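Local coordinates for beta-lactamase (Sphaerobacter thermophilus, PDB 4EWF), which probably catalyses the hydrolysis of beta-lactams to substituted beta-amino acids, as a member of the class A beta-lactamase family, at residues Ala16-Ala21 / Glu38-Asn43; Glu244-Leu249 / Glu253-Asp258; Ile259-Leu264 / Gly268-Gly273. One frame throughout, in Å; residues are numbered along the deposited sequence.

Contact 1 of 3, residues Ala16-Ala21 / Glu38-Asn43; sequences AAVAAA and ETFRHN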
ATOM      1  N   ALA A  16      20.498   8.262   6.285  1.00 22.19           N
ATOM      2  CA  ALA A  16      21.530   7.906   5.303  1.00 22.52           C
ATOM      3  C   ALA A  16      20.978   7.097   4.132  1.00 25.66           C
ATOM      4  O   ALA A  16      21.389   7.303   2.988  1.00 25.26           O
ATOM      5  CB  ALA A  16      22.688   7.133   5.967  1.00 23.13           C
ATOM      6  N   ALA A  17      20.079   6.154   4.419  1.00 22.33           N
ATOM      7  CA  ALA A  17      19.460   5.348   3.369  1.00 22.58           C
ATOM      8  C   ALA A  17      18.648   6.239   2.425  1.00 23.54           C
ATOM      9  O   ALA A  17      18.649   6.060   1.200  1.00 20.11           O
ATOM     10  CB  ALA A  17      18.560   4.266   3.988  1.00 22.02           C
ATOM     11  N   VAL A  18      17.939   7.195   3.009  1.00 21.84           N
ATOM     12  CA  VAL A  18      17.152   8.138   2.226  1.00 22.85           C
ATOM     13  C   VAL A  18      18.072   8.979   1.345  1.00 23.02           C
ATOM     14  O   VAL A  18      17.832   9.124   0.148  1.00 23.86           O
ATOM     15  CB  VAL A  18      16.282   9.051   3.135  1.00 19.95           C
ATOM     16  CG1 VAL A  18      15.664  10.223   2.341  1.00 17.82           C
ATOM     17  CG2 VAL A  18      15.184   8.233   3.800  1.00 20.04           C
ATOM     18  N   ALA A  19      19.140   9.507   1.937  1.00 22.48           N
ATOM     19  CA  ALA A  19      20.060  10.370   1.203  1.00 22.59           C
ATOM     20  C   ALA A  19      20.674   9.624   0.022  1.00 26.80           C
ATOM     21  O   ALA A  19      20.807  10.182  -1.062  1.00 29.27           O
ATOM     22  CB  ALA A  19      21.159  10.918   2.129  1.00 24.25           C
ATOM     23  N   ALA A  20      21.037   8.358   0.227  1.00 21.65           N
ATOM     24  CA  ALA A  20      21.605   7.567  -0.847  1.00 24.03           C
ATOM     25  C   ALA A  20      20.576   7.333  -1.956  1.00 28.82           C
ATOM     26  O   ALA A  20      20.922   7.298  -3.128  1.00 27.22           O
ATOM     27  CB  ALA A  20      22.129   6.234  -0.321  1.00 30.07           C
ATOM     28  N   ALA A  21      19.315   7.146  -1.582  1.00 19.39           N
ATOM     29  CA  ALA A  21      18.282   6.893  -2.572  1.00 21.39           C
ATOM     30  C   ALA A  21      18.078   8.135  -3.450  1.00 28.52           C
ATOM     31  O   ALA A  21      17.782   8.032  -4.638  1.00 29.82           O
ATOM     32  CB  ALA A  21      16.979   6.481  -1.887  1.00 20.18           C
ATOM     33  N   GLU A  38       6.888   6.845  18.166  1.00 29.85           N
ATOM     34  CA  GLU A  38       7.860   7.798  17.637  1.00 28.90           C
ATOM     35  C   GLU A  38       7.961   7.695  16.112  1.00 26.67           C
ATOM     36  O   GLU A  38       8.031   6.603  15.550  1.00 25.81           O
ATOM     37  CB  GLU A  38       9.247   7.644  18.271  1.00 29.44           C
ATOM     38  CG  GLU A  38      10.189   8.716  17.726  1.00 38.40           C
ATOM     39  CD  GLU A  38      11.569   8.706  18.346  1.00 41.75           C
ATOM     40  OE1 GLU A  38      12.498   9.206  17.678  1.00 36.31           O
ATOM     41  OE2 GLU A  38      11.721   8.222  19.491  1.00 37.66           O
ATOM     42  N   THR A  39       7.985   8.838  15.442  1.00 23.89           N
ATOM     43  CA  THR A  39       7.794   8.841  13.996  1.00 26.04           C
ATOM     44  C   THR A  39       8.920   9.527  13.231  1.00 24.99           C
ATOM     45  O   THR A  39       9.278  10.679  13.506  1.00 26.68           O
ATOM     46  CB  THR A  39       6.425   9.473  13.641  1.00 27.21           C
ATOM     47  OG1 THR A  39       5.390   8.688  14.250  1.00 25.66           O
ATOM     48  CG2 THR A  39       6.213   9.505  12.125  1.00 26.47           C
ATOM     49  N   PHE A  40       9.502   8.804  12.286  1.00 22.00           N
ATOM     50  CA  PHE A  40      10.453   9.408  11.361  1.00 21.49           C
ATOM     51  C   PHE A  40       9.684   9.919  10.134  1.00 23.54           C
ATOM     52  O   PHE A  40       8.853   9.198   9.564  1.00 19.39           O
ATOM     53  CB  PHE A  40      11.476   8.370  10.915  1.00 21.04           C
ATOM     54  CG  PHE A  40      12.384   8.846   9.812  1.00 21.55           C
ATOM     55  CD1 PHE A  40      13.606   9.440  10.109  1.00 24.45           C
ATOM     56  CD2 PHE A  40      12.019   8.688   8.481  1.00 22.10           C
ATOM     57  CE1 PHE A  40      14.444   9.882   9.088  1.00 25.58           C
ATOM     58  CE2 PHE A  40      12.846   9.113   7.454  1.00 24.82           C
ATOM     59  CZ  PHE A  40      14.055   9.712   7.753  1.00 20.47           C
ATOM     60  N   ARG A  41       9.974  11.152   9.730  1.00 18.92           N
ATOM     61  CA  ARG A  41       9.339  11.770   8.573  1.00 22.38           C
ATOM     62  C   ARG A  41      10.398  12.416   7.682  1.00 25.93           C
ATOM     63  O   ARG A  41      11.263  13.167   8.155  1.00 21.02           O
ATOM     64  CB  ARG A  41       8.326  12.848   9.004  1.00 26.45           C
ATOM     65  CG  ARG A  41       7.100  12.325   9.734  1.00 32.13           C
ATOM     66  CD  ARG A  41       6.008  13.407   9.898  1.00 31.11           C
ATOM     67  NE  ARG A  41       5.150  13.104  11.045  1.00 45.79           N
ATOM     68  CZ  ARG A  41       4.022  12.404  10.973  1.00 51.63           C
ATOM     69  NH1 ARG A  41       3.596  11.947   9.806  1.00 50.97           N
ATOM     70  NH2 ARG A  41       3.312  12.168  12.064  1.00 60.36           N
ATOM     71  N   HIS A  42      10.321  12.115   6.395  1.00 20.29           N
ATOM     72  CA  HIS A  42      11.100  12.802   5.381  1.00 23.75           C
ATOM     73  C   HIS A  42      10.152  13.070   4.220  1.00 24.70           C
ATOM     74  O   HIS A  42       9.626  12.120   3.611  1.00 19.85           O
ATOM     75  CB  HIS A  42      12.265  11.924   4.917  1.00 20.56           C
ATOM     76  CG  HIS A  42      13.045  12.511   3.785  1.00 26.57           C
ATOM     77  ND1 HIS A  42      14.091  13.389   3.981  1.00 26.50           N
ATOM     78  CD2 HIS A  42      12.928  12.351   2.445  1.00 20.02           C
ATOM     79  CE1 HIS A  42      14.588  13.740   2.808  1.00 25.81           C
ATOM     80  NE2 HIS A  42      13.896  13.130   1.861  1.00 24.86           N
ATOM     81  N   ASN A  43       9.912  14.346   3.926  1.00 17.17           N
ATOM     82  CA  ASN A  43       8.924  14.723   2.895  1.00 19.47           C
ATOM     83  C   ASN A  43       7.591  14.057   3.202  1.00 21.91           C
ATOM     84  O   ASN A  43       6.894  13.560   2.305  1.00 18.19           O
ATOM     85  CB  ASN A  43       9.397  14.296   1.503  1.00 19.94           C
ATOM     86  CG  ASN A  43      10.497  15.175   0.962  1.00 23.22           C
ATOM     87  OD1 ASN A  43      10.564  16.354   1.280  1.00 19.66           O
ATOM     88  ND2 ASN A  43      11.365  14.606   0.123  1.00 19.77           N
TER
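V18 carries this contact for helix 12-22, meeting F40 and H42 on strand 39-42, an edge strand of the five-stranded sheet. Along the helix, A17 comes first, its short methyl turned to I259 of the C-terminal helix; so small a side chain lets the two helices approach closely. V18 follows and points toward the strand, its two methyls dividing the work. V18 CG1 sits squarely over one face of the H42 imidazole, 3.5 Å from the ring centroid and 13° off the ring normal, which makes a CH-pi contact; its nearest ring atom is H42 NE2, at 3.4 Å. V18 CG2 goes to the phenyl instead, approaching F40 CZ obliquely at 4.4 Å in looser apolar packing. A beta-branched residue suits a place that has to serve two rings at once. The rings can both reach it because F40 and H42 are two residues apart on the strand, and H42 holds CG anti to its backbone N (chi1 175°), which extends the imidazole toward the helix. One turn on, A21 packs against V28 and A255. No hydrogen bond joins the two segments. The imidazole has its polar anchor in E22, whose OE2 bonds H42 NE2, and this bond probably limits rotation of the ring. The nearby carboxylate would probably favour the protonated form, its charge spread over the ring, while one face keeps apolar packing.

Contact 2 of 3, residues Glu244-Leu249 / Glu253-Asp258; sequences ENLPDL and EQAIGD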
ATOM      1  N   GLU A 244      10.132   8.546  -6.356  1.00 19.73           N
ATOM      2  CA  GLU A 244       9.804   9.152  -7.626  1.00 22.33           C
ATOM      3  C   GLU A 244      11.092   9.504  -8.354  1.00 19.77           C
ATOM      4  O   GLU A 244      12.013  10.103  -7.775  1.00 19.83           O
ATOM      5  CB  GLU A 244       8.963  10.393  -7.307  1.00 25.46           C
ATOM      6  CG  GLU A 244       8.759  11.401  -8.358  1.00 39.56           C
ATOM      7  CD  GLU A 244       7.955  12.578  -7.808  1.00 40.39           C
ATOM      8  OE1 GLU A 244       6.853  12.337  -7.276  1.00 31.81           O
ATOM      9  OE2 GLU A 244       8.439  13.725  -7.879  1.00 35.70           O
ATOM     10  N   ASN A 245      11.163   9.133  -9.628  1.00 23.53           N
ATOM     11  CA  ASN A 245      12.308   9.468 -10.466  1.00 25.38           C
ATOM     12  C   ASN A 245      13.661   8.917 -10.019  1.00 24.39           C
ATOM     13  O   ASN A 245      14.689   9.494 -10.358  1.00 22.52           O
ATOM     14  CB  ASN A 245      12.415  10.989 -10.633  1.00 31.67           C
ATOM     15  CG  ASN A 245      11.190  11.570 -11.286  1.00 39.85           C
ATOM     16  OD1 ASN A 245      10.655  10.993 -12.237  1.00 35.41           O
ATOM     17  ND2 ASN A 245      10.704  12.686 -10.753  1.00 37.50           N
ATOM     18  N   LEU A 246      13.675   7.824  -9.260  1.00 21.78           N
ATOM     19  CA  LEU A 246      14.928   7.087  -9.085  1.00 25.33           C
ATOM     20  C   LEU A 246      15.331   6.513 -10.445  1.00 28.12           C
ATOM     21  O   LEU A 246      14.535   6.527 -11.383  1.00 24.24           O
ATOM     22  CB  LEU A 246      14.797   5.984  -8.030  1.00 25.15           C
ATOM     23  CG  LEU A 246      14.377   6.392  -6.610  1.00 37.77           C
ATOM     24  CD1 LEU A 246      14.894   5.402  -5.562  1.00 26.65           C
ATOM     25  CD2 LEU A 246      14.822   7.782  -6.286  1.00 32.37           C
ATOM     26  N   PRO A 247      16.567   6.015 -10.566  1.00 26.96           N
ATOM     27  CA  PRO A 247      17.034   5.657 -11.914  1.00 29.24           C
ATOM     28  C   PRO A 247      16.220   4.573 -12.625  1.00 27.01           C
ATOM     29  O   PRO A 247      16.058   4.637 -13.843  1.00 30.45           O
ATOM     30  CB  PRO A 247      18.464   5.188 -11.664  1.00 31.00           C
ATOM     31  CG  PRO A 247      18.896   6.008 -10.471  1.00 25.91           C
ATOM     32  CD  PRO A 247      17.671   6.020  -9.588  1.00 23.21           C
ATOM     33  N   ASP A 248      15.709   3.599 -11.886  1.00 22.89           N
ATOM     34  CA  ASP A 248      14.965   2.503 -12.497  1.00 25.52           C
ATOM     35  C   ASP A 248      14.243   1.706 -11.430  1.00 28.09           C
ATOM     36  O   ASP A 248      14.355   2.002 -10.239  1.00 22.84           O
ATOM     37  CB  ASP A 248      15.895   1.581 -13.319  1.00 23.12           C
ATOM     38  CG  ASP A 248      17.183   1.216 -12.571  1.00 33.61           C
ATOM     39  OD1 ASP A 248      17.128   0.942 -11.345  1.00 28.48           O
ATOM     40  OD2 ASP A 248      18.256   1.208 -13.208  1.00 44.21           O
ATOM     41  N   LEU A 249      13.497   0.694 -11.865  1.00 27.76           N
ATOM     42  CA  LEU A 249      12.727  -0.125 -10.944  1.00 26.85           C
ATOM     43  C   LEU A 249      13.630  -0.735  -9.866  1.00 23.21           C
ATOM     44  O   LEU A 249      13.311  -0.685  -8.680  1.00 24.01           O
ATOM     45  CB  LEU A 249      11.975  -1.223 -11.703  1.00 26.52           C
ATOM     46  CG  LEU A 249      11.322  -2.302 -10.835  1.00 20.98           C
ATOM     47  CD1 LEU A 249      10.192  -1.699  -9.979  1.00 22.48           C
ATOM     48  CD2 LEU A 249      10.821  -3.483 -11.707  1.00 29.32           C
ATOM     49  N   GLU A 253      13.154  -0.304  -5.761  1.00 18.56           N
ATOM     50  CA  GLU A 253      12.945  -1.415  -4.842  1.00 21.70           C
ATOM     51  C   GLU A 253      14.073  -1.502  -3.814  1.00 20.99           C
ATOM     52  O   GLU A 253      13.810  -1.662  -2.624  1.00 20.95           O
ATOM     53  CB  GLU A 253      12.744  -2.732  -5.596  1.00 17.40           C
ATOM     54  CG  GLU A 253      11.507  -2.651  -6.532  1.00 18.75           C
ATOM     55  CD  GLU A 253      11.033  -4.003  -7.044  1.00 24.61           C
ATOM     56  OE1 GLU A 253      11.871  -4.784  -7.572  1.00 21.36           O
ATOM     57  OE2 GLU A 253       9.812  -4.277  -6.917  1.00 21.10           O
ATOM     58  N   GLN A 254      15.314  -1.357  -4.262  1.00 23.91           N
ATOM     59  CA  GLN A 254      16.452  -1.407  -3.341  1.00 26.33           C
ATOM     60  C   GLN A 254      16.377  -0.305  -2.266  1.00 24.55           C
ATOM     61  O   GLN A 254      16.688  -0.537  -1.093  1.00 23.05           O
ATOM     62  CB  GLN A 254      17.767  -1.312  -4.123  1.00 26.63           C
ATOM     63  CG  GLN A 254      19.011  -1.310  -3.251  1.00 34.90           C
ATOM     64  CD  GLN A 254      19.973  -2.411  -3.642  1.00 58.21           C
ATOM     65  OE1 GLN A 254      19.922  -3.521  -3.102  1.00 60.22           O
ATOM     66  NE2 GLN A 254      20.848  -2.118  -4.605  1.00 63.33           N
ATOM     67  N   ALA A 255      15.973   0.895  -2.673  1.00 21.45           N
ATOM     68  CA  ALA A 255      15.864   2.012  -1.746  1.00 25.22           C
ATOM     69  C   ALA A 255      14.849   1.727  -0.644  1.00 22.49           C
ATOM     70  O   ALA A 255      15.122   1.951   0.523  1.00 18.27           O
ATOM     71  CB  ALA A 255      15.484   3.294  -2.493  1.00 20.68           C
ATOM     72  N   ILE A 256      13.669   1.248  -1.021  1.00 20.20           N
ATOM     73  CA  ILE A 256      12.656   0.941  -0.025  1.00 21.47           C
ATOM     74  C   ILE A 256      13.137  -0.164   0.919  1.00 20.82           C
ATOM     75  O   ILE A 256      12.974  -0.053   2.126  1.00 19.21           O
ATOM     76  CB  ILE A 256      11.300   0.567  -0.664  1.00 21.57           C
ATOM     77  CG1 ILE A 256      10.789   1.752  -1.501  1.00 25.47           C
ATOM     78  CG2 ILE A 256      10.292   0.219   0.431  1.00 15.69           C
ATOM     79  CD1 ILE A 256       9.556   1.468  -2.369  1.00 25.04           C
ATOM     80  N   GLY A 257      13.734  -1.219   0.373  1.00 18.50           N
ATOM     81  CA  GLY A 257      14.278  -2.287   1.206  1.00 21.91           C
ATOM     82  C   GLY A 257      15.321  -1.777   2.202  1.00 22.23           C
ATOM     83  O   GLY A 257      15.298  -2.147   3.385  1.00 19.15           O
ATOM     84  N   ASP A 258      16.228  -0.919   1.733  1.00 18.39           N
ATOM     85  CA  ASP A 258      17.303  -0.372   2.590  1.00 20.13           C
ATOM     86  C   ASP A 258      16.770   0.563   3.677  1.00 19.02           C
ATOM     87  O   ASP A 258      17.230   0.564   4.824  1.00 20.27           O
ATOM     88  CB  ASP A 258      18.337   0.387   1.744  1.00 27.06           C
ATOM     89  CG  ASP A 258      19.229  -0.543   0.921  1.00 42.81           C
ATOM     90  OD1 ASP A 258      19.292  -1.751   1.235  1.00 48.09           O
ATOM     91  OD2 ASP A 258      19.874  -0.063  -0.037  1.00 53.38           O
TER
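L249 lays its CD1 methyl alongside the stem of E253, 3.8 Å from E253 CG and equally close to the carboxyl carbon E253 CD. The two residues are four apart in the first turn of helix 249-266, the C-terminal helix that packs on the five-stranded antiparallel sheet of the class A beta-lactamase fold. Just before it, D248 is the N-cap: its OD1 accepts a hydrogen bond from A251 N, satisfying an amide that has no helical carbonyl to use. An aspartate, with its short acidic side chain, suits this position, and the ring of P247 restricts the backbone just before the cap.

The helix then opens with the bond from E253 N to L249 O, 2.9 Å long and nearly straight at 171°. With CG of L249 anti to the backbone N (chi1 170°), the leucine leans along the helix onto the glutamate, and both side chains also touch V224 of strand 223-232. E253 thus uses its length twice. Its CG methylene supplies apolar surface to the L249 side chain, while OE2 reaches beyond the segments to a salt bridge with R200 NE and a hydrogen bond from N197 ND2, tying the helix start to a neighbouring loop. A negative side chain near the amino end of a helix would also be electrostatically favourable.

On another side of the helix, L246 of the preceding loop points toward A255. The alanine is small and buried, so the helix can lie close to the leucine. There L246 CD1 meets A255 CB at 3.8 Å.

Contact 3 of 3, residues Ile259-Leu264 / Gly268-Gly273; sequences ITRAAL and GLIPPG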
ATOM      1  N   ILE A 259      15.826   1.406   3.299  1.00 17.65           N
ATOM      2  CA  ILE A 259      15.214   2.310   4.272  1.00 17.17           C
ATOM      3  C   ILE A 259      14.488   1.503   5.366  1.00 19.96           C
ATOM      4  O   ILE A 259      14.622   1.785   6.566  1.00 18.41           O
ATOM      5  CB  ILE A 259      14.242   3.259   3.548  1.00 17.56           C
ATOM      6  CG1 ILE A 259      15.037   4.290   2.736  1.00 18.20           C
ATOM      7  CG2 ILE A 259      13.305   3.942   4.545  1.00 21.82           C
ATOM      8  CD1 ILE A 259      14.168   5.049   1.691  1.00 21.28           C
ATOM      9  N   THR A 260      13.725   0.491   4.939  1.00 18.87           N
ATOM     10  CA  THR A 260      12.993  -0.388   5.850  1.00 21.21           C
ATOM     11  C   THR A 260      13.942  -1.165   6.785  1.00 22.38           C
ATOM     12  O   THR A 260      13.754  -1.237   8.007  1.00 23.15           O
ATOM     13  CB  THR A 260      12.079  -1.376   5.039  1.00 17.94           C
ATOM     14  OG1 THR A 260      11.121  -0.637   4.278  1.00 22.98           O
ATOM     15  CG2 THR A 260      11.351  -2.346   5.964  1.00 20.37           C
ATOM     16  N   ARG A 261      15.001  -1.715   6.216  1.00 21.01           N
ATOM     17  CA  ARG A 261      15.967  -2.424   7.030  1.00 24.05           C
ATOM     18  C   ARG A 261      16.575  -1.520   8.109  1.00 18.82           C
ATOM     19  O   ARG A 261      16.710  -1.926   9.271  1.00 22.06           O
ATOM     20  CB  ARG A 261      17.072  -3.001   6.156  1.00 25.22           C
ATOM     21  CG  ARG A 261      18.033  -3.857   6.937  1.00 36.55           C
ATOM     22  CD  ARG A 261      19.461  -3.509   6.611  1.00 50.15           C
ATOM     23  NE  ARG A 261      20.040  -4.422   5.643  1.00 53.43           N
ATOM     24  CZ  ARG A 261      20.571  -4.045   4.484  1.00 64.80           C
ATOM     25  NH1 ARG A 261      21.090  -4.950   3.660  1.00 66.03           N
ATOM     26  NH2 ARG A 261      20.590  -2.761   4.151  1.00 65.54           N
ATOM     27  N   ALA A 262      16.969  -0.313   7.707  1.00 19.87           N
ATOM     28  CA  ALA A 262      17.581   0.625   8.627  1.00 25.32           C
ATOM     29  C   ALA A 262      16.580   0.989   9.719  1.00 24.02           C
ATOM     30  O   ALA A 262      16.955   1.206  10.854  1.00 21.57           O
ATOM     31  CB  ALA A 262      18.036   1.885   7.880  1.00 21.60           C
ATOM     32  N   ALA A 263      15.299   1.064   9.359  1.00 22.09           N
ATOM     33  CA  ALA A 263      14.262   1.389  10.339  1.00 19.52           C
ATOM     34  C   ALA A 263      14.053   0.249  11.341  1.00 20.58           C
ATOM     35  O   ALA A 263      13.866   0.485  12.544  1.00 21.15           O
ATOM     36  CB  ALA A 263      12.942   1.752   9.628  1.00 18.27           C
ATOM     37  N   LEU A 264      14.120  -0.989  10.852  1.00 21.27           N
ATOM     38  CA  LEU A 264      13.997  -2.155  11.723  1.00 22.68           C
ATOM     39  C   LEU A 264      15.142  -2.196  12.741  1.00 27.58           C
ATOM     40  O   LEU A 264      14.927  -2.476  13.927  1.00 20.80           O
ATOM     41  CB  LEU A 264      13.949  -3.454  10.903  1.00 21.32           C
ATOM     42  CG  LEU A 264      12.654  -3.767  10.124  1.00 26.36           C
ATOM     43  CD1 LEU A 264      12.899  -4.862   9.081  1.00 26.32           C
ATOM     44  CD2 LEU A 264      11.505  -4.182  11.054  1.00 25.10           C
ATOM     45  N   GLY A 268      15.015  -1.385  17.029  1.00 32.31           N
ATOM     46  CA  GLY A 268      15.334  -2.574  17.801  1.00 35.07           C
ATOM     47  C   GLY A 268      14.461  -3.776  17.496  1.00 32.70           C
ATOM     48  O   GLY A 268      14.411  -4.737  18.274  1.00 30.83           O
ATOM     49  N   LEU A 269      13.777  -3.733  16.357  1.00 25.96           N
ATOM     50  CA  LEU A 269      12.943  -4.848  15.926  1.00 29.41           C
ATOM     51  C   LEU A 269      13.769  -6.004  15.352  1.00 33.86           C
ATOM     52  O   LEU A 269      13.357  -7.161  15.419  1.00 37.28           O
ATOM     53  CB  LEU A 269      11.892  -4.373  14.905  1.00 26.94           C
ATOM     54  CG  LEU A 269      10.467  -4.143  15.436  1.00 38.69           C
ATOM     55  CD1 LEU A 269      10.440  -3.908  16.927  1.00 39.31           C
ATOM     56  CD2 LEU A 269       9.747  -3.015  14.710  1.00 35.04           C
ATOM     57  N   ILE A 270      14.910  -5.689  14.743  1.00 27.65           N
ATOM     58  CA  ILE A 270      15.900  -6.720  14.428  1.00 26.34           C
ATOM     59  C   ILE A 270      17.202  -6.248  15.046  1.00 25.40           C
ATOM     60  O   ILE A 270      17.310  -5.080  15.421  1.00 29.62           O
ATOM     61  CB  ILE A 270      16.085  -6.921  12.918  1.00 24.19           C
ATOM     62  CG1 ILE A 270      16.654  -5.640  12.285  1.00 21.69           C
ATOM     63  CG2 ILE A 270      14.771  -7.310  12.278  1.00 32.45           C
ATOM     64  CD1 ILE A 270      16.736  -5.685  10.770  1.00 25.67           C
ATOM     65  N   PRO A 271      18.193  -7.145  15.169  1.00 28.33           N
ATOM     66  CA  PRO A 271      19.424  -6.706  15.858  1.00 28.89           C
ATOM     67  C   PRO A 271      20.181  -5.601  15.098  1.00 27.36           C
ATOM     68  O   PRO A 271      19.975  -5.414  13.887  1.00 25.78           O
ATOM     69  CB  PRO A 271      20.258  -8.001  15.996  1.00 31.12           C
ATOM     70  CG  PRO A 271      19.584  -9.036  15.168  1.00 38.91           C
ATOM     71  CD  PRO A 271      18.165  -8.592  14.889  1.00 33.72           C
ATOM     72  N   PRO A 272      21.025  -4.835  15.807  1.00 31.29           N
ATOM     73  CA  PRO A 272      21.787  -3.781  15.127  1.00 33.11           C
ATOM     74  C   PRO A 272      22.674  -4.345  14.010  1.00 32.23           C
ATOM     75  O   PRO A 272      23.066  -5.505  14.077  1.00 29.18           O
ATOM     76  CB  PRO A 272      22.643  -3.180  16.255  1.00 28.94           C
ATOM     77  CG  PRO A 272      22.596  -4.173  17.368  1.00 45.25           C
ATOM     78  CD  PRO A 272      21.274  -4.844  17.259  1.00 37.75           C
ATOM     79  N   GLY A 273      22.971  -3.542  12.995  1.00 26.43           N
ATOM     80  CA  GLY A 273      23.812  -4.015  11.908  1.00 30.94           C
ATOM     81  C   GLY A 273      24.327  -2.882  11.046  1.00 30.83           C
ATOM     82  O   GLY A 273      24.195  -1.718  11.411  1.00 30.19           O
TER
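R261 lays its aliphatic stem near I270, with R261 CG 4.4 Å from I270 CD1, while its flat guanidinium turns to Y204 in a cation-pi interaction. I270 CD1 is also 4.0 Å from R261 O. A second flat group, the peptide carbonyl of L264, is the polar centre. L264 O accepts a bond from L269 N (3.0 Å, its N-H bent to 132°) and a weak one from I270 N (3.3 Å).

Around these bonds the side chains pack beside the helix end. I270 places CG1 between its backbone N and carbonyl carbon (chi1 64°), which swings the branch back to the helix and brings CD1 to 3.6 Å from L264 CB. L264 CD2 meets L269 CB at 3.9 Å, the two leucines crossing at about a right angle and both resting on L237 of the sheet. Large apolar residues suit this place, joining the turn to the sheet.

G268 has a positive phi of 77°, a conformation that glycine adopts with little strain and that turns the chain out of the helix. With this phi and two bonds back into the last turn, among them L269 N to L264 O, and with the L264-L269 pairing as the apolar contact that commonly accompanies them, G268 completes a Schellman motif ending the C-terminal helix of this class A beta-lactamase fold.

Contacts 2 and 3 mark the start and end of helix 249-266, their centres about 18 Å apart, and contact 1 lies about 13 Å from the centre of each. Helix 12-22 joins them: A21 CB packs 3.6 Å from A255 CB of contact 2, and A17 CB lies 3.7 Å from I259 CG1 of contact 3. The two terminal helices therefore pack side by side on the sheet. The probable active site includes K216 on strand 212-220, together with S52 and K55 of a likely SxxK motif. That strand and strand 39-42 form the two edges of the sheet, so contact 1 sits at the edge away from the probable site.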